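Local coordinates for succinate-semialdehyde dehydrogenase (NAD(P)(+)) (Marinobacter aquaeolei, PDB 3RH9), which probably oxidises succinate semialdehyde to succinate with a nicotinamide cofactor, as a member of the aldehyde dehydrogenase family, at residues 12-20 with 198-209; 160-168 with 186-197. One frame throughout, in Å; residues are numbered along the deposited sequence.

Contact 1: residues 12-20 with 198-209; sequences LTGYIGGRW and DKLDLPDGMVNL
With CG anti to the backbone N in both residues (chi1 -169° in Tyr15, 172° in Asp198), the tyrosine ring runs out along Val207 and the carboxylate is brought to its hydroxyl. Tyr15 OH donates to Asp198 OD1 at 3.0 Å, reaching the anti side of that oxygen and somewhat out of the carboxylate plane. Asp198 OD2 lies 3.2 Å from Trp20 NE1 in a weak hydrogen bond, with the indole plane nearly perpendicular to the carboxylate. CD2 of Tyr15 lies over the centre of one face of the Trp20 ring. Along the tyrosine's edge, Tyr15 CD1 sits 3.6 Å from Val207 O. With a phenylalanine in place of Tyr15, Asp198 OD1 would probably be left without its hydroxyl mate. The backbones are tied by Tyr15 N to Leu209 O (3.1 Å) and Leu209 N to Tyr15 O (2.8 Å), with CB of the two residues 3.8 Å apart. Beyond this bridge the chain reverses through a type I' turn, Ile16 to Arg19, whose Gly17 packs near Gly205. Here a beta hairpin with a two-residue loop joins, through a single antiparallel bridge, the edge strand 207-209 of the largely parallel, Rossmann-like sheet of an aldehyde dehydrogenase.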
# COMPACT_ATOMS: atom_id res chain seq x y z
N LEU A 12 -1.66 35.93 1.96
CA LEU A 12 -2.78 35.18 1.44
C LEU A 12 -2.38 34.73 0.04
O LEU A 12 -2.79 35.30 -0.95
CB LEU A 12 -4.03 36.06 1.41
CG LEU A 12 -5.32 35.40 1.89
CD1 LEU A 12 -5.74 34.30 0.91
CD2 LEU A 12 -5.19 34.83 3.30
N THR A 13 -1.55 33.70 -0.01
CA THR A 13 -0.99 33.25 -1.27
C THR A 13 -0.31 31.93 -1.00
O THR A 13 -0.32 31.44 0.13
CB THR A 13 0.04 34.27 -1.81
OG1 THR A 13 0.70 33.75 -2.96
CG2 THR A 13 1.09 34.58 -0.75
N GLY A 14 0.28 31.35 -2.03
CA GLY A 14 0.96 30.07 -1.88
C GLY A 14 2.27 30.17 -1.14
O GLY A 14 2.67 31.24 -0.67
N TYR A 15 2.95 29.04 -1.03
CA TYR A 15 4.22 29.00 -0.34
C TYR A 15 5.13 28.03 -1.04
O TYR A 15 5.01 26.82 -0.86
CB TYR A 15 4.03 28.57 1.11
CG TYR A 15 5.26 28.76 1.97
CD1 TYR A 15 6.24 27.77 2.06
CD2 TYR A 15 5.44 29.92 2.70
CE1 TYR A 15 7.35 27.93 2.86
CE2 TYR A 15 6.55 30.10 3.50
CZ TYR A 15 7.50 29.11 3.58
OH TYR A 15 8.59 29.30 4.39
N ILE A 16 6.04 28.57 -1.83
CA ILE A 16 6.94 27.74 -2.62
C ILE A 16 8.38 28.07 -2.30
O ILE A 16 8.79 29.24 -2.41
CB ILE A 16 6.70 27.98 -4.10
CG1 ILE A 16 5.33 27.45 -4.49
CG2 ILE A 16 7.80 27.35 -4.91
CD1 ILE A 16 4.95 27.77 -5.93
N GLY A 17 9.13 27.05 -1.89
CA GLY A 17 10.57 27.16 -1.72
C GLY A 17 11.01 28.23 -0.74
O GLY A 17 12.08 28.82 -0.88
N GLY A 18 10.18 28.48 0.27
CA GLY A 18 10.52 29.39 1.34
C GLY A 18 9.80 30.72 1.18
O GLY A 18 9.71 31.50 2.12
N ARG A 19 9.28 30.95 -0.02
CA ARG A 19 8.68 32.23 -0.37
C ARG A 19 7.18 32.14 -0.40
O ARG A 19 6.61 31.14 -0.84
CB ARG A 19 9.15 32.68 -1.74
CG ARG A 19 10.64 32.75 -1.92
CD ARG A 19 11.00 33.36 -3.26
NE ARG A 19 12.44 33.53 -3.34
CZ ARG A 19 13.29 32.52 -3.53
NH1 ARG A 19 12.83 31.28 -3.69
NH2 ARG A 19 14.61 32.75 -3.56
N TRP A 20 6.54 33.22 0.04
CA TRP A 20 5.12 33.41 -0.22
C TRP A 20 4.97 33.97 -1.62
O TRP A 20 5.27 35.13 -1.86
CB TRP A 20 4.54 34.40 0.78
CG TRP A 20 4.57 33.94 2.20
CD1 TRP A 20 5.50 34.26 3.14
CD2 TRP A 20 3.62 33.10 2.85
NE1 TRP A 20 5.19 33.66 4.34
CE2 TRP A 20 4.04 32.94 4.19
CE3 TRP A 20 2.45 32.46 2.43
CZ2 TRP A 20 3.33 32.17 5.11
CZ3 TRP A 20 1.75 31.69 3.35
CH2 TRP A 20 2.20 31.56 4.67
N ASP A 198 6.61 29.10 8.88
CA ASP A 198 7.48 29.96 8.11
C ASP A 198 8.52 30.59 9.02
O ASP A 198 9.54 31.09 8.57
CB ASP A 198 6.62 31.03 7.46
CG ASP A 198 7.44 32.10 6.78
OD1 ASP A 198 8.44 31.74 6.12
OD2 ASP A 198 7.07 33.30 6.90
N LYS A 199 8.25 30.55 10.32
CA LYS A 199 9.11 31.19 11.30
C LYS A 199 9.83 30.17 12.16
O LYS A 199 10.12 30.42 13.32
CB LYS A 199 8.29 32.15 12.18
CG LYS A 199 7.66 33.25 11.35
CD LYS A 199 6.86 34.25 12.18
CE LYS A 199 6.05 35.19 11.27
NZ LYS A 199 6.79 35.70 10.07
N LEU A 200 10.13 29.02 11.56
CA LEU A 200 10.71 27.92 12.31
C LEU A 200 12.00 27.40 11.67
O LEU A 200 12.53 26.35 12.08
CB LEU A 200 9.70 26.80 12.44
CG LEU A 200 8.48 27.11 13.31
CD1 LEU A 200 7.65 25.85 13.50
CD2 LEU A 200 8.93 27.67 14.63
N ASP A 201 12.52 28.13 10.68
CA ASP A 201 13.78 27.74 10.08
C ASP A 201 13.79 26.33 9.47
O ASP A 201 14.78 25.61 9.59
CB ASP A 201 14.90 27.86 11.10
CG ASP A 201 15.88 28.97 10.75
OD1 ASP A 201 15.93 29.37 9.55
OD2 ASP A 201 16.60 29.42 11.67
N LEU A 202 12.69 25.95 8.83
CA LEU A 202 12.67 24.73 8.04
C LEU A 202 13.51 25.00 6.80
O LEU A 202 13.62 26.14 6.37
CB LEU A 202 11.23 24.40 7.64
CG LEU A 202 10.38 23.60 8.63
CD1 LEU A 202 10.79 23.86 10.08
CD2 LEU A 202 8.89 23.88 8.42
N PRO A 203 14.11 23.94 6.23
CA PRO A 203 14.82 24.05 4.94
C PRO A 203 13.91 24.56 3.81
O PRO A 203 12.75 24.15 3.70
CB PRO A 203 15.25 22.61 4.64
CG PRO A 203 15.29 21.94 5.98
CD PRO A 203 14.26 22.60 6.84
N ASP A 204 14.43 25.45 2.97
CA ASP A 204 13.68 25.92 1.81
C ASP A 204 13.25 24.73 0.93
O ASP A 204 14.09 24.04 0.37
CB ASP A 204 14.51 26.91 0.99
CG ASP A 204 14.46 28.34 1.54
OD1 ASP A 204 13.84 28.54 2.60
OD2 ASP A 204 15.03 29.26 0.90
N GLY A 205 11.95 24.51 0.82
CA GLY A 205 11.43 23.43 0.01
C GLY A 205 10.86 22.25 0.79
O GLY A 205 10.26 21.38 0.18
N MSE A 206 11.04 22.19 2.11
CA MSE A 206 10.53 21.04 2.87
C MSE A 206 9.01 21.01 2.91
O MSE A 206 8.39 19.94 2.89
CB MSE A 206 11.08 21.01 4.28
CG MSE A 206 12.44 20.41 4.38
SE MSE A 206 12.57 18.49 3.88
CE MSE A 206 11.03 17.81 4.89
N VAL A 207 8.40 22.19 2.99
CA VAL A 207 6.95 22.31 2.92
C VAL A 207 6.59 23.33 1.86
O VAL A 207 7.30 24.31 1.67
CB VAL A 207 6.36 22.71 4.26
CG1 VAL A 207 6.80 21.75 5.34
CG2 VAL A 207 6.80 24.10 4.61
N ASN A 208 5.50 23.08 1.15
CA ASN A 208 5.02 23.93 0.07
C ASN A 208 3.50 23.89 0.01
O ASN A 208 2.90 22.84 0.19
CB ASN A 208 5.60 23.49 -1.28
CG ASN A 208 7.09 23.32 -1.24
OD1 ASN A 208 7.61 22.25 -0.91
ND2 ASN A 208 7.81 24.37 -1.59
N LEU A 209 2.90 25.05 -0.25
CA LEU A 209 1.45 25.19 -0.25
C LEU A 209 0.93 25.61 -1.62
O LEU A 209 1.37 26.60 -2.19
CB LEU A 209 1.04 26.20 0.83
CG LEU A 209 -0.44 26.60 0.94
CD1 LEU A 209 -1.36 25.37 0.93
CD2 LEU A 209 -0.68 27.47 2.19

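Contact 2: residues 160-168 with 186-197; sequences PIGMIAKKL and TPLTMIAFFSVM
Two helices of the Rossmann-like domain, 162-174 and 188-197, pack on the same side of its sheet, and their facing side chains pack together over strand 178-181. The short axes run at 46° and come no closer than 11.3 Å, so side chains rather than backbones bridge the gap. At the N-terminal end, Pro160 touches two threonines: its CG is 3.7 Å from Thr186 CG2, while its CB lies against CB of Thr189, whose hydroxyl is bonded to Glu98. One water donates to both Pro160 O and Thr186 O, linking the two loops just ahead of the helices. Next, Ile161 sends CD1 across Thr189 CG2 and on to Phe193 CB, 3.7 Å away. CG1 of Ile164 stands anti to the backbone N (chi1 -166°), which carries it to 3.7 Å from Met190 CE, a selenomethionine methyl; the CG2 branch of Ile164 approaches Phe193 CE2 at 4.2 Å. Leu168 closes the row: CD2 touches Phe193 CE2 and meets Met197 SE tip to tip at 4.0 Å. Phe193 is thus met obliquely by Ile161, Ile164 and Leu168, while Met197 CE lies over one face of its ring. Ile164, Leu168 and Met190 also rest on Ile180 of that strand. Helices linked through a parallel strand in this way are characteristic of the beta-alpha-beta crossovers of a Rossmann-like fold.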
# COMPACT_ATOMS: atom_id res chain seq x y z
N PRO A 160 -9.51 20.87 8.88
CA PRO A 160 -8.58 21.78 8.21
C PRO A 160 -7.17 21.78 8.84
O PRO A 160 -6.21 22.06 8.13
CB PRO A 160 -9.26 23.15 8.37
CG PRO A 160 -10.72 22.81 8.55
CD PRO A 160 -10.72 21.55 9.35
N ILE A 161 -7.05 21.45 10.12
CA ILE A 161 -5.72 21.30 10.72
C ILE A 161 -5.38 19.88 11.17
O ILE A 161 -4.23 19.49 11.16
CB ILE A 161 -5.47 22.28 11.88
CG1 ILE A 161 -3.98 22.62 11.97
CG2 ILE A 161 -5.93 21.70 13.20
CD1 ILE A 161 -3.42 23.33 10.74
N GLY A 162 -6.37 19.09 11.55
CA GLY A 162 -6.11 17.74 12.01
C GLY A 162 -5.57 16.81 10.93
O GLY A 162 -4.57 16.12 11.14
N MSE A 163 -6.25 16.79 9.78
CA MSE A 163 -5.82 15.95 8.67
C MSE A 163 -4.35 16.18 8.34
O MSE A 163 -3.53 15.27 8.46
CB MSE A 163 -6.67 16.19 7.42
CG MSE A 163 -8.09 15.68 7.54
SE MSE A 163 -8.15 13.94 8.43
CE MSE A 163 -10.09 13.66 8.29
N ILE A 164 -4.03 17.39 7.90
CA ILE A 164 -2.68 17.68 7.46
C ILE A 164 -1.65 17.28 8.51
O ILE A 164 -0.55 16.86 8.17
CB ILE A 164 -2.52 19.16 7.10
CG1 ILE A 164 -1.22 19.35 6.31
CG2 ILE A 164 -2.53 19.99 8.37
CD1 ILE A 164 -1.02 18.34 5.19
N ALA A 165 -2.01 17.38 9.79
CA ALA A 165 -1.08 17.09 10.88
C ALA A 165 -0.66 15.63 10.89
O ALA A 165 0.50 15.31 11.17
CB ALA A 165 -1.69 17.47 12.22
N LYS A 166 -1.61 14.74 10.57
CA LYS A 166 -1.34 13.31 10.49
C LYS A 166 -0.34 13.04 9.37
O LYS A 166 0.56 12.21 9.51
CB LYS A 166 -2.61 12.51 10.21
CG LYS A 166 -3.73 12.64 11.26
CD LYS A 166 -5.02 11.99 10.75
CE LYS A 166 -6.06 11.85 11.85
NZ LYS A 166 -7.29 11.07 11.41
N LYS A 167 -0.48 13.73 8.26
CA LYS A 167 0.33 13.41 7.10
C LYS A 167 1.72 14.02 7.20
O LYS A 167 2.70 13.40 6.80
CB LYS A 167 -0.36 13.86 5.81
CG LYS A 167 -1.72 13.25 5.57
CD LYS A 167 -2.23 13.58 4.17
CE LYS A 167 -3.64 13.05 3.98
NZ LYS A 167 -3.70 11.57 4.12
N LEU A 168 1.80 15.23 7.72
CA LEU A 168 3.04 16.00 7.65
C LEU A 168 4.01 15.59 8.74
O LEU A 168 5.21 15.55 8.51
CB LEU A 168 2.75 17.49 7.70
CG LEU A 168 3.97 18.37 7.45
CD1 LEU A 168 4.83 17.78 6.34
CD2 LEU A 168 3.57 19.83 7.14
N THR A 186 -11.62 25.42 2.96
CA THR A 186 -10.86 25.70 4.18
C THR A 186 -9.36 25.89 3.95
O THR A 186 -8.55 25.17 4.53
CB THR A 186 -11.08 24.60 5.23
OG1 THR A 186 -10.97 23.32 4.61
CG2 THR A 186 -12.46 24.75 5.89
N PRO A 187 -8.99 26.88 3.14
CA PRO A 187 -7.58 27.15 2.85
C PRO A 187 -6.91 27.99 3.94
O PRO A 187 -5.69 27.97 4.08
CB PRO A 187 -7.63 27.96 1.57
CG PRO A 187 -9.08 28.26 1.31
CD PRO A 187 -9.85 27.88 2.50
N LEU A 188 -7.70 28.73 4.71
CA LEU A 188 -7.13 29.74 5.60
C LEU A 188 -6.44 29.12 6.81
O LEU A 188 -5.50 29.69 7.36
CB LEU A 188 -8.20 30.74 6.05
CG LEU A 188 -9.10 31.31 4.96
CD1 LEU A 188 -10.25 32.06 5.59
CD2 LEU A 188 -8.33 32.17 3.95
N THR A 189 -6.93 27.96 7.24
CA THR A 189 -6.31 27.31 8.37
C THR A 189 -4.94 26.89 7.88
O THR A 189 -3.96 26.96 8.60
CB THR A 189 -7.13 26.12 8.87
OG1 THR A 189 -8.34 26.61 9.45
CG2 THR A 189 -6.40 25.36 9.95
N MSE A 190 -4.90 26.48 6.61
CA MSE A 190 -3.66 26.02 6.02
C MSE A 190 -2.67 27.17 5.92
O MSE A 190 -1.49 27.05 6.27
CB MSE A 190 -3.90 25.40 4.64
CG MSE A 190 -2.75 24.52 4.18
SE MSE A 190 -2.44 23.09 5.49
CE MSE A 190 -0.54 22.89 5.31
N ILE A 191 -3.16 28.31 5.45
CA ILE A 191 -2.31 29.47 5.34
C ILE A 191 -1.75 29.83 6.72
O ILE A 191 -0.55 30.09 6.85
CB ILE A 191 -3.04 30.65 4.68
CG1 ILE A 191 -3.35 30.29 3.23
CG2 ILE A 191 -2.17 31.89 4.71
CD1 ILE A 191 -4.13 31.33 2.51
N ALA A 192 -2.60 29.80 7.74
CA ALA A 192 -2.19 30.12 9.10
C ALA A 192 -1.09 29.18 9.59
O ALA A 192 -0.08 29.61 10.16
CB ALA A 192 -3.38 30.06 10.04
N PHE A 193 -1.29 27.89 9.35
CA PHE A 193 -0.29 26.87 9.63
C PHE A 193 1.06 27.18 8.94
O PHE A 193 2.12 27.13 9.57
CB PHE A 193 -0.81 25.50 9.20
CG PHE A 193 0.03 24.37 9.66
CD1 PHE A 193 0.64 24.40 10.89
CD2 PHE A 193 0.21 23.25 8.85
CE1 PHE A 193 1.43 23.33 11.32
CE2 PHE A 193 0.99 22.19 9.27
CZ PHE A 193 1.60 22.22 10.50
N PHE A 194 1.02 27.51 7.65
CA PHE A 194 2.25 27.83 6.94
C PHE A 194 2.87 29.09 7.49
O PHE A 194 4.09 29.19 7.60
CB PHE A 194 2.03 27.92 5.44
CG PHE A 194 2.30 26.63 4.73
CD1 PHE A 194 3.53 26.39 4.16
CD2 PHE A 194 1.35 25.64 4.69
CE1 PHE A 194 3.79 25.20 3.52
CE2 PHE A 194 1.61 24.44 4.05
CZ PHE A 194 2.84 24.22 3.47
N SER A 195 2.04 30.07 7.85
CA SER A 195 2.56 31.26 8.49
C SER A 195 3.32 30.90 9.76
O SER A 195 4.41 31.43 10.01
CB SER A 195 1.45 32.26 8.80
OG SER A 195 1.99 33.41 9.43
N VAL A 196 2.76 30.00 10.57
CA VAL A 196 3.43 29.56 11.79
C VAL A 196 4.73 28.80 11.51
O VAL A 196 5.71 28.98 12.22
CB VAL A 196 2.51 28.75 12.75
CG1 VAL A 196 3.33 28.08 13.87
CG2 VAL A 196 1.46 29.64 13.36
N MSE A 197 4.75 27.95 10.48
CA MSE A 197 5.96 27.17 10.15
C MSE A 197 7.04 28.01 9.48
O MSE A 197 8.22 27.66 9.50
CB MSE A 197 5.62 26.01 9.21
CG MSE A 197 4.87 24.88 9.86
SE MSE A 197 4.63 23.32 8.69
CE MSE A 197 3.40 24.14 7.38
O HOH W 1 -6.66 23.21 5.57

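Overall arrangement
From the N terminus, the hairpin strands 14-16 and 19-21 come first, but the second partner of 14-16 arrives only at 207-209, so contact 1 closes a loop of nearly 180 residues. Contact 2 falls within that loop and closes a much shorter one: from helix 162-174 the chain passes through strand 178-181 to helix 188-197, and then on through 198-206 to strand 207-209. The centres of the two contacts are 12 Å apart and they touch directly. Phe194 meets Val207 and the ring of Tyr15, Trp20 packs on Ser195, and Leu209 leans on Met190. Helix 188-197 therefore lies between the N-terminal hairpin and helix 162-174, and packs on both strand 207-209 and strand 178-181.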